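Side-chain contacts in uncharacterized protein (Pseudomonas aeruginosa, PDB 4O8B), which probably acts as a sequence-specific DNA-binding activator of transcription and controls bacterial motility and biofilm formation through the small RNA rsmZ: residues G14-Q17 and K18-G21; S44-M47 and R48-E51. All coordinates share one frame; numbering follows the deposited sequence.

Interaction 1. Residues G14-Q17 and K18-G21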
loop_
_atom_site.group_PDB
_atom_site.type_symbol
_atom_site.label_atom_id
_atom_site.label_comp_id
_atom_site.label_asym_id
_atom_site.label_seq_id
_atom_site.Cartn_x
_atom_site.Cartn_y
_atom_site.Cartn_z
ATOM N N GLY A 14 13.212 10.306 11.446
ATOM C CA GLY A 14 13.889 11.435 12.063
ATOM C C GLY A 14 14.258 12.537 11.092
ATOM O O GLY A 14 15.351 13.106 11.174
ATOM N N TYR A 15 13.356 12.846 10.166
ATOM C CA TYR A 15 13.604 13.902 9.187
ATOM C C TYR A 15 12.673 15.089 9.398
ATOM O O TYR A 15 11.508 14.921 9.757
ATOM C CB TYR A 15 13.407 13.373 7.758
ATOM C CG TYR A 15 14.461 12.405 7.283
ATOM C CD1 TYR A 15 15.819 12.719 7.378
ATOM C CD2 TYR A 15 14.106 11.181 6.714
ATOM C CE1 TYR A 15 16.793 11.842 6.904
ATOM C CE2 TYR A 15 15.077 10.301 6.238
ATOM C CZ TYR A 15 16.411 10.635 6.338
ATOM O OH TYR A 15 17.368 9.771 5.869
ATOM N N SER A 16 13.198 16.287 9.171
ATOM C CA SER A 16 12.403 17.501 9.302
ATOM C C SER A 16 11.731 17.677 7.942
ATOM O O SER A 16 12.242 17.191 6.934
ATOM C CB SER A 16 13.302 18.708 9.597
ATOM O OG SER A 16 13.847 19.254 8.402
ATOM N N GLN A 17 10.586 18.348 7.913
ATOM C CA GLN A 17 9.873 18.548 6.656
ATOM C C GLN A 17 10.788 19.053 5.547
ATOM O O GLN A 17 10.581 18.740 4.370
ATOM C CB GLN A 17 8.706 19.527 6.837
ATOM C CG GLN A 17 7.405 18.867 7.257
ATOM C CD GLN A 17 6.242 19.837 7.249
ATOM O OE1 GLN A 17 6.402 21.012 7.584
ATOM N NE2 GLN A 17 5.058 19.348 6.896
ATOM N N LYS A 18 11.806 19.835 5.921
ATOM C CA LYS A 18 12.742 20.367 4.947
ATOM C C LYS A 18 13.739 19.298 4.511
ATOM O O LYS A 18 14.048 19.181 3.328
ATOM C CB LYS A 18 13.487 21.567 5.537
ATOM C CG LYS A 18 14.497 22.192 4.585
ATOM C CD LYS A 18 15.195 23.388 5.226
ATOM C CE LYS A 18 16.336 23.890 4.354
ATOM N NZ LYS A 18 17.177 24.897 5.063
ATOM N N GLN A 19 14.242 18.530 5.465
ATOM C CA GLN A 19 15.198 17.473 5.170
ATOM C C GLN A 19 14.605 16.471 4.187
ATOM O O GLN A 19 15.210 16.168 3.152
ATOM C CB GLN A 19 15.633 16.750 6.453
ATOM C CG GLN A 19 16.771 17.429 7.191
ATOM C CD GLN A 19 16.988 16.843 8.576
ATOM O OE1 GLN A 19 16.029 16.596 9.309
ATOM N NE2 GLN A 19 18.249 16.650 8.955
ATOM N N LEU A 20 13.427 15.951 4.508
ATOM C CA LEU A 20 12.766 14.988 3.628
ATOM C C LEU A 20 12.533 15.635 2.270
ATOM O O LEU A 20 12.762 15.031 1.232
ATOM C CB LEU A 20 11.437 14.538 4.237
ATOM C CG LEU A 20 10.563 13.582 3.406
ATOM C CD1 LEU A 20 11.428 12.523 2.740
ATOM C CD2 LEU A 20 9.522 12.929 4.304
ATOM N N GLY A 21 12.073 16.893 2.301
ATOM C CA GLY A 21 11.811 17.615 1.081
ATOM C C GLY A 21 13.028 17.716 0.175
ATOM O O GLY A 21 12.927 17.500 -1.037
#
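With chi1 of 84°, Ser16 holds OG between its own N and carbonyl carbon, and Gln19 sends CG back beside its backbone N (chi1 -85°); these two rotations close a capping box at the start of helix 17-22. Ser16 is the N-cap. Its OG takes a nearly straight bond from Gln19 N at 3.1 Å and a weak, bent one from Lys18 N. Gln19 answers in the other direction: its chain runs extended beyond CG, and OE1 receives Ser16 N at 2.9 Å, in the carbonyl plane and on a lone pair. The reciprocal pair thus serves Gln19 N and the cap's own N-H well, and Lys18 N only weakly.

Gly14, with positive phi, ends helix 3-13 in a Schellman motif, so one helix stops and the next is capped within three residues, at the entry to what is, as in Cro/C1-type domains, probably the first helix of the helix-turn-helix. Leu20 packs on Leu53, Val56 and Leu57 of helix 47-57, and Tyr15 touches Val56 there too. Between Tyr15 and Gln19 the side chains cross at about a right angle, ring CD1 lying 4.1 Å from Gln19 CB.

Interaction 2. Residues S44-M47 and R48-E51; sequences SPNM and RTSE
Asn46 meets Thr49 across the first turn of helix 47-57, where Asn46 is the N-cap. From CB the Asn46 side chain turns so that CG lies between the backbone N and the carbonyl carbon (chi1 62°), which swings the amide round toward the open end of the helix. CG then comes 3.6 Å from Thr49 OG1. At the tip OD1 does the work: Thr49 N reaches it at 2.7 Å, a bond that is almost linear at the hydrogen (176°) and points nearly straight down the Asn46 carbonyl. The same oxygen takes a second proton, from Thr49 OG1 at 3.0 Å, but this donor stands above the amide plane, 49° out of it. OD1 also lies against Arg48 CB at 3.3 Å. The other branch, ND2, has Thr49 OG1 as its nearest neighbour across the turn, 3.9 Å away.

A water bridges the two residues, accepting from Asn46 N and donating to Thr49 OG1, so that this hydroxyl gives to the amide and receives from the water. On its other branch Thr49 CG2 rests 3.9 Å from Pro45 CB, and both residues pack on Tyr38 of helix 28-39. Asn46 O accepts Ser50 N at 2.8 Å in the first regular helical bond, while Ser50 OG is hydrogen-bonded to Tyr65 OH. Met47 takes no part in this side-chain network and packs on Leu2 of the second subunit.

Backbone and side chain of a single threonine thus converge on one carboxamide oxygen, gripping OD1 from two directions and holding it over the helix end. The partial positive charge expected at this helix end would probably polarise the Asn46 carbonyl and favour the short bond from Thr49 N.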
loop_
_atom_site.group_PDB
_atom_site.type_symbol
_atom_site.label_atom_id
_atom_site.label_comp_id
_atom_site.label_asym_id
_atom_site.label_seq_id
_atom_site.Cartn_x
_atom_site.Cartn_y
_atom_site.Cartn_z
ATOM N N SER A 44 -0.969 15.952 -4.078
ATOM C CA SER A 44 -0.789 14.509 -4.221
ATOM C C SER A 44 0.468 14.145 -4.997
ATOM O O SER A 44 0.620 14.497 -6.166
ATOM C CB SER A 44 -2.007 13.896 -4.911
ATOM O OG SER A 44 -3.179 14.090 -4.138
ATOM N N PRO A 45 1.398 13.424 -4.345
ATOM C CA PRO A 45 2.653 13.006 -4.989
ATOM C C PRO A 45 2.410 11.898 -6.012
ATOM O O PRO A 45 1.840 10.856 -5.687
ATOM C CB PRO A 45 3.497 12.536 -3.812
ATOM C CG PRO A 45 2.468 11.974 -2.879
ATOM C CD PRO A 45 1.376 13.015 -2.931
ATOM N N ASN A 46 2.836 12.133 -7.256
ATOM C CA ASN A 46 2.654 11.145 -8.308
ATOM C C ASN A 46 3.483 9.896 -8.020
ATOM O O ASN A 46 4.377 9.916 -7.176
ATOM C CB ASN A 46 3.050 11.725 -9.671
ATOM C CG ASN A 46 4.510 12.131 -9.731
ATOM O OD1 ASN A 46 5.371 11.476 -9.146
ATOM N ND2 ASN A 46 4.798 13.201 -10.462
ATOM N N MET A 47 3.181 8.811 -8.725
ATOM C CA MET A 47 3.902 7.555 -8.540
ATOM C C MET A 47 5.422 7.710 -8.493
ATOM O O MET A 47 6.078 7.126 -7.629
ATOM C CB MET A 47 3.515 6.547 -9.624
ATOM C CG MET A 47 2.174 5.861 -9.378
ATOM S SD MET A 47 2.053 5.132 -7.724
ATOM C CE MET A 47 2.381 3.404 -8.098
ATOM N N ARG A 48 5.982 8.488 -9.411
ATOM C CA ARG A 48 7.436 8.694 -9.435
ATOM C C ARG A 48 7.904 9.245 -8.091
ATOM O O ARG A 48 8.813 8.705 -7.472
ATOM C CB ARG A 48 7.824 9.683 -10.545
ATOM C CG ARG A 48 8.736 9.088 -11.623
ATOM C CD ARG A 48 9.103 10.135 -12.678
ATOM N NE ARG A 48 10.526 10.481 -12.692
ATOM C CZ ARG A 48 11.189 11.017 -11.661
ATOM N NH1 ARG A 48 10.563 11.267 -10.516
ATOM N NH2 ARG A 48 12.479 11.302 -11.781
ATOM N N THR A 49 7.272 10.336 -7.651
ATOM C CA THR A 49 7.619 10.970 -6.393
ATOM C C THR A 49 7.362 10.033 -5.216
ATOM O O THR A 49 8.116 10.030 -4.231
ATOM C CB THR A 49 6.814 12.263 -6.183
ATOM O OG1 THR A 49 7.030 13.139 -7.293
ATOM C CG2 THR A 49 7.246 12.965 -4.908
ATOM N N SER A 50 6.299 9.245 -5.306
ATOM C CA SER A 50 5.955 8.303 -4.245
ATOM C C SER A 50 7.083 7.301 -4.037
ATOM O O SER A 50 7.426 6.960 -2.904
ATOM C CB SER A 50 4.666 7.553 -4.593
ATOM O OG SER A 50 3.563 8.441 -4.662
ATOM N N GLU A 51 7.661 6.833 -5.143
ATOM C CA GLU A 51 8.752 5.866 -5.081
ATOM C C GLU A 51 9.973 6.492 -4.410
ATOM O O GLU A 51 10.711 5.811 -3.698
ATOM C CB GLU A 51 9.115 5.398 -6.495
ATOM C CG GLU A 51 9.479 3.925 -6.586
ATOM C CD GLU A 51 9.799 3.492 -8.006
ATOM O OE1 GLU A 51 9.174 4.029 -8.950
ATOM O OE2 GLU A 51 10.659 2.598 -8.178
HETATM O O HOH W 1 4.450 14.519 -7.439
#

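Interaction 1 opens helix 17-22 and interaction 2, later in the chain, opens helix 47-57; helix 28-39 comes between them. Both belong to the same helix-turn-helix region, their centres about 17 Å apart and their nearest atoms about 8 Å apart, without touching. The link between them is helix 47-57 itself: residues 44-51 form its start, whereas Leu20 of interaction 1 packs farther along it, on Leu53, Val56 and Leu57. Helix 28-39 borders both as well, through Ser32 at one and Tyr38 at the other. Two helix starts, each with its own side-chain cap, thus begin two helices of the domain that probably binds DNA.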